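Local atomic coordinates of ABC transporter periplasmic-binding protein YtfQ (Mycobacterium smegmatis, PDB entry 6HBD), a protein that binds furanose sugars such as beta-D-galactofuranose and probably delivers them to an ABC importer as its substrate-binding component. Residues Ser64-Phe69 with Asp88-Glu93; Gly21-Gly26 with Glu60-Ala65. All coordinates share one frame; numbering follows the deposited sequence.

Overall arrangement
Both contacts belong to one lobe of a two-lobed sugar-binding protein and both use helix 59-72. Contact 2 sets the first turns of that helix against strand 19-24, while contact 1 joins its middle to helix 88-97; their centres lie about 9 Å apart, and they share Ser64 and Ala65. Phe69 of segment 64-69 reaches the strand of contact 2, its CE2 lying 3.3 Å from Gly21 C. Contact 2 lies close to the galactofuranose, the side chain of Val25 being about 6 Å from it. Contact 1, with the zinc ligand Asp88, is partly buried and lies farther out, its centre about 23 Å from that of the chain against about 17 Å for contact 2.

Contact 1: Ser64-Phe69 with Asp88-Glu93; sequences SAIRSF and DAVLQE. With ZN (zinc ion), chain E.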
loop_
_atom_site.group_PDB
_atom_site.type_symbol
_atom_site.label_atom_id
_atom_site.label_comp_id
_atom_site.label_asym_id
_atom_site.label_seq_id
_atom_site.Cartn_x
_atom_site.Cartn_y
_atom_site.Cartn_z
ATOM N N SER A 64 10.230 -2.741 -19.152
ATOM C CA SER A 64 11.153 -2.009 -20.026
ATOM C C SER A 64 12.231 -1.286 -19.219
ATOM O O SER A 64 13.390 -1.219 -19.645
ATOM C CB SER A 64 10.393 -0.989 -20.871
ATOM O OG SER A 64 9.502 -1.638 -21.765
ATOM N N ALA A 65 11.844 -0.739 -18.056
ATOM C CA ALA A 65 12.765 -0.030 -17.174
ATOM C C ALA A 65 13.770 -0.991 -16.559
ATOM O O ALA A 65 14.946 -0.646 -16.474
ATOM C CB ALA A 65 11.996 0.696 -16.083
ATOM N N ILE A 66 13.329 -2.203 -16.160
ATOM C CA ILE A 66 14.226 -3.212 -15.575
ATOM C C ILE A 66 15.249 -3.671 -16.623
ATOM O O ILE A 66 16.442 -3.758 -16.308
ATOM C CB ILE A 66 13.424 -4.388 -14.936
ATOM C CG1 ILE A 66 12.681 -3.906 -13.674
ATOM C CG2 ILE A 66 14.352 -5.562 -14.574
ATOM C CD1 ILE A 66 11.464 -4.669 -13.336
ATOM N N ARG A 67 14.770 -3.924 -17.868
ATOM C CA ARG A 67 15.613 -4.311 -19.015
ATOM C C ARG A 67 16.625 -3.208 -19.360
ATOM O O ARG A 67 17.761 -3.519 -19.730
ATOM C CB ARG A 67 14.759 -4.666 -20.252
ATOM C CG ARG A 67 14.327 -6.135 -20.283
ATOM C CD ARG A 67 13.024 -6.359 -21.027
ATOM N NE ARG A 67 12.629 -7.769 -21.032
ATOM C CZ ARG A 67 11.509 -8.244 -21.573
ATOM N NH1 ARG A 67 10.646 -7.425 -22.170
ATOM N NH2 ARG A 67 11.239 -9.547 -21.524
ATOM N N SER A 68 16.214 -1.932 -19.224
ATOM C CA SER A 68 17.081 -0.769 -19.423
ATOM C C SER A 68 18.182 -0.683 -18.342
ATOM O O SER A 68 19.317 -0.327 -18.664
ATOM C CB SER A 68 16.265 0.518 -19.447
ATOM O OG SER A 68 17.115 1.651 -19.383
ATOM N N PHE A 69 17.865 -1.020 -17.081
ATOM C CA PHE A 69 18.862 -0.986 -15.997
ATOM C C PHE A 69 19.982 -2.008 -16.203
ATOM O O PHE A 69 21.130 -1.728 -15.842
ATOM C CB PHE A 69 18.209 -1.201 -14.613
ATOM C CG PHE A 69 17.207 -0.169 -14.133
ATOM C CD1 PHE A 69 17.284 1.156 -14.552
ATOM C CD2 PHE A 69 16.228 -0.508 -13.212
ATOM C CE1 PHE A 69 16.364 2.096 -14.109
ATOM C CE2 PHE A 69 15.316 0.439 -12.764
ATOM C CZ PHE A 69 15.391 1.734 -13.213
ATOM N N ASP A 88 8.730 -13.364 -14.744
ATOM C CA ASP A 88 9.581 -14.521 -15.030
ATOM C C ASP A 88 10.854 -14.217 -15.793
ATOM O O ASP A 88 11.956 -14.480 -15.289
ATOM C CB ASP A 88 8.795 -15.586 -15.810
ATOM C CG ASP A 88 9.678 -16.755 -16.190
ATOM O OD1 ASP A 88 10.274 -17.369 -15.274
ATOM O OD2 ASP A 88 9.795 -17.045 -17.409
ATOM N N ALA A 89 10.682 -13.718 -17.028
ATOM C CA ALA A 89 11.764 -13.425 -17.960
ATOM C C ALA A 89 12.668 -12.307 -17.467
ATOM O O ALA A 89 13.894 -12.481 -17.460
ATOM C CB ALA A 89 11.197 -13.067 -19.329
ATOM N N VAL A 90 12.076 -11.167 -17.048
ATOM C CA VAL A 90 12.886 -10.048 -16.550
ATOM C C VAL A 90 13.672 -10.463 -15.359
ATOM O O VAL A 90 14.814 -10.043 -15.266
ATOM C CB VAL A 90 12.194 -8.690 -16.269
ATOM C CG1 VAL A 90 12.555 -7.664 -17.333
ATOM C CG2 VAL A 90 10.689 -8.803 -16.087
ATOM N N LEU A 91 13.105 -11.258 -14.432
ATOM C CA LEU A 91 13.891 -11.667 -13.281
ATOM C C LEU A 91 14.980 -12.655 -13.654
ATOM O O LEU A 91 16.056 -12.607 -13.049
ATOM C CB LEU A 91 13.012 -12.188 -12.148
ATOM C CG LEU A 91 12.199 -11.119 -11.419
ATOM C CD1 LEU A 91 11.098 -11.731 -10.606
ATOM C CD2 LEU A 91 13.082 -10.274 -10.513
ATOM N N GLN A 92 14.761 -13.486 -14.688
ATOM C CA GLN A 92 15.817 -14.388 -15.154
ATOM C C GLN A 92 16.919 -13.592 -15.885
ATOM O O GLN A 92 18.088 -13.880 -15.679
ATOM C CB GLN A 92 15.254 -15.548 -15.992
ATOM C CG GLN A 92 14.680 -16.662 -15.114
ATOM C CD GLN A 92 15.724 -17.594 -14.526
ATOM O OE1 GLN A 92 16.640 -18.042 -15.220
ATOM N NE2 GLN A 92 15.611 -17.936 -13.237
ATOM N N GLU A 93 16.563 -12.539 -16.643
ATOM C CA GLU A 93 17.556 -11.657 -17.283
ATOM C C GLU A 93 18.473 -11.005 -16.207
ATOM O O GLU A 93 19.693 -10.939 -16.393
ATOM C CB GLU A 93 16.862 -10.572 -18.153
ATOM C CG GLU A 93 16.320 -11.114 -19.478
ATOM C CD GLU A 93 14.987 -10.594 -20.004
ATOM O OE1 GLU A 93 14.618 -9.442 -19.677
ATOM O OE2 GLU A 93 14.322 -11.333 -20.773
HETATM ZN ZN ZN E . 11.184 -19.012 -15.278
#
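Arg67 and Glu93 bridge two neighbouring helices whose short segments run nearly parallel, 13° apart, with axes 10.1 Å from each other. The packed part of the interface lies beneath this charged pair. Ile66 CG2 meets Val90 CG1 at 3.9 Å, the two side chains crossing at about a right angle. Ile66 holds CG2 anti to its own nitrogen (chi1 -69°, measured to CG1), which places that methyl on the side of Val90. The same CG1 of Val90 also lies 3.8 Å from Arg67 CG, so one methyl serves both the apolar core and the arginine's aliphatic stem.

The outer side is polar and more open to solvent, with Arg67 exposed and Glu93 partly so. Arg67 runs extended from CG to NE, and its NE donates to Glu93 OE1 over 2.9 Å in an almost straight bond (171°). The acceptor uses its syn lone pair and lies in the guanidinium plane, forming a salt bridge at its edge. The guanidinium and carboxylate planes are tilted apart and NH2 stays 3.6 Å from Glu93 OE2; the grip is single. Looser still, Ala89 CB lies 4.1 Å from Arg67 NH2. Asp88 OD1 binds a zinc ion at 1.9 Å, with Asp112 as a further ligand.

Inward, Ile66 rests on Phe79 of strand 76-79; Val90 on Ile63 and Glu93 on Ile70 join the two helices further.

Contact 2: Gly21-Gly26 with Glu60-Ala65; sequences GFAQVG and EKQISA
Strand 21-24 and helix segment 60-65 run almost exactly antiparallel, at 174°, with axes 8.4 Å apart. Their backbones come nearest at Ala23 and Gln62, where the CA atoms are 5.7 Å from each other. So close an approach suits the small side chains between them: Ala23 CB and Ala65 CB meet at 4.1 Å, methyl against methyl. This is the layered packing of an alpha/beta lobe of a periplasmic binding protein, in which helix 59-72 covers one face of the sheet and leads from strand 49-54 to strand 76-79 in a right-handed beta-alpha-beta crossover. Toward the end of the strand, the chain of Gln62, extended beyond CG (chi2 -155°), carries the amide across, and NE2 gives a weak, bent bond to Ala23 O (2.7 Å, 125°). The amide has other partners in the loop after strand 76-79: OE1 accepts from Val82 N, and NE2 also bonds to Ser80 O. These bonds fix its rotation and satisfy a buried polar group. Beyond it, Gln24 OE1 receives Val25 N at 3.0 Å, in the carbonyl plane and on a lone pair, and a weak bond from Arg32 NE, while Val25 packs on Arg32 and Arg106 of the galactofuranose pocket.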
loop_
_atom_site.group_PDB
_atom_site.type_symbol
_atom_site.label_atom_id
_atom_site.label_comp_id
_atom_site.label_asym_id
_atom_site.label_seq_id
_atom_site.Cartn_x
_atom_site.Cartn_y
_atom_site.Cartn_z
ATOM N N GLY A 21 18.987 1.209 -9.478
ATOM C CA GLY A 21 17.933 1.466 -10.449
ATOM C C GLY A 21 16.602 1.152 -9.797
ATOM O O GLY A 21 16.403 0.014 -9.351
ATOM N N PHE A 22 15.711 2.148 -9.654
ATOM C CA PHE A 22 14.405 1.916 -9.039
ATOM C C PHE A 22 13.317 2.090 -10.069
ATOM O O PHE A 22 13.273 3.136 -10.712
ATOM C CB PHE A 22 14.138 2.832 -7.839
ATOM C CG PHE A 22 13.007 2.283 -6.996
ATOM C CD1 PHE A 22 13.239 1.284 -6.069
ATOM C CD2 PHE A 22 11.694 2.655 -7.240
ATOM C CE1 PHE A 22 12.193 0.722 -5.348
ATOM C CE2 PHE A 22 10.648 2.072 -6.531
ATOM C CZ PHE A 22 10.906 1.111 -5.591
ATOM N N ALA A 23 12.427 1.085 -10.214
ATOM C CA ALA A 23 11.308 1.155 -11.156
ATOM C C ALA A 23 9.965 1.300 -10.411
ATOM O O ALA A 23 9.352 0.307 -9.998
ATOM C CB ALA A 23 11.305 -0.056 -12.074
ATOM N N GLN A 24 9.526 2.559 -10.222
ATOM C CA GLN A 24 8.276 2.858 -9.515
ATOM C C GLN A 24 7.069 2.481 -10.337
ATOM O O GLN A 24 7.124 2.474 -11.572
ATOM C CB GLN A 24 8.156 4.365 -9.129
ATOM C CG GLN A 24 8.394 4.724 -7.659
ATOM C CD GLN A 24 7.512 4.072 -6.612
ATOM O OE1 GLN A 24 6.786 3.106 -6.849
ATOM N NE2 GLN A 24 7.574 4.601 -5.397
ATOM N N VAL A 25 5.969 2.200 -9.618
ATOM C CA VAL A 25 4.673 1.869 -10.190
ATOM C C VAL A 25 4.203 3.091 -11.011
ATOM O O VAL A 25 4.159 3.035 -12.238
ATOM C CB VAL A 25 3.650 1.519 -9.077
ATOM C CG1 VAL A 25 2.245 1.430 -9.645
ATOM C CG2 VAL A 25 4.018 0.235 -8.357
ATOM N N GLY A 26 3.906 4.183 -10.309
ATOM C CA GLY A 26 3.424 5.443 -10.870
ATOM C C GLY A 26 3.204 6.418 -9.733
ATOM O O GLY A 26 3.947 6.341 -8.754
ATOM N N GLU A 60 4.278 -3.142 -18.391
ATOM C CA GLU A 60 5.178 -3.227 -19.543
ATOM C C GLU A 60 6.265 -2.165 -19.448
ATOM O O GLU A 60 7.381 -2.422 -19.899
ATOM C CB GLU A 60 4.407 -3.085 -20.886
ATOM C CG GLU A 60 3.473 -4.243 -21.223
ATOM C CD GLU A 60 2.323 -4.477 -20.257
ATOM O OE1 GLU A 60 2.092 -5.650 -19.879
ATOM O OE2 GLU A 60 1.680 -3.483 -19.844
ATOM N N LYS A 61 5.954 -0.994 -18.851
ATOM C CA LYS A 61 6.915 0.091 -18.696
ATOM C C LYS A 61 7.844 -0.140 -17.477
ATOM O O LYS A 61 8.964 0.372 -17.480
ATOM C CB LYS A 61 6.189 1.450 -18.678
ATOM C CG LYS A 61 7.083 2.677 -18.941
ATOM C CD LYS A 61 7.619 2.811 -20.387
ATOM C CE LYS A 61 9.082 3.225 -20.441
ATOM N NZ LYS A 61 9.322 4.578 -19.853
ATOM N N GLN A 62 7.421 -0.949 -16.476
ATOM C CA GLN A 62 8.300 -1.344 -15.357
ATOM C C GLN A 62 9.297 -2.376 -15.901
ATOM O O GLN A 62 10.478 -2.357 -15.547
ATOM C CB GLN A 62 7.520 -2.007 -14.198
ATOM C CG GLN A 62 6.720 -1.066 -13.316
ATOM C CD GLN A 62 6.506 -1.634 -11.931
ATOM O OE1 GLN A 62 5.518 -2.333 -11.644
ATOM N NE2 GLN A 62 7.429 -1.342 -11.028
ATOM N N ILE A 63 8.783 -3.306 -16.742
ATOM C CA ILE A 63 9.562 -4.356 -17.414
ATOM C C ILE A 63 10.624 -3.721 -18.333
ATOM O O ILE A 63 11.783 -4.098 -18.265
ATOM C CB ILE A 63 8.605 -5.342 -18.153
ATOM C CG1 ILE A 63 7.903 -6.238 -17.113
ATOM C CG2 ILE A 63 9.365 -6.182 -19.195
ATOM C CD1 ILE A 63 6.925 -7.170 -17.615
ATOM N N SER A 64 10.230 -2.741 -19.152
ATOM C CA SER A 64 11.153 -2.009 -20.026
ATOM C C SER A 64 12.231 -1.286 -19.219
ATOM O O SER A 64 13.390 -1.219 -19.645
ATOM C CB SER A 64 10.393 -0.989 -20.871
ATOM O OG SER A 64 9.502 -1.638 -21.765
ATOM N N ALA A 65 11.844 -0.739 -18.056
ATOM C CA ALA A 65 12.765 -0.030 -17.174
ATOM C C ALA A 65 13.770 -0.991 -16.559
ATOM O O ALA A 65 14.946 -0.646 -16.474
ATOM C CB ALA A 65 11.996 0.696 -16.083
#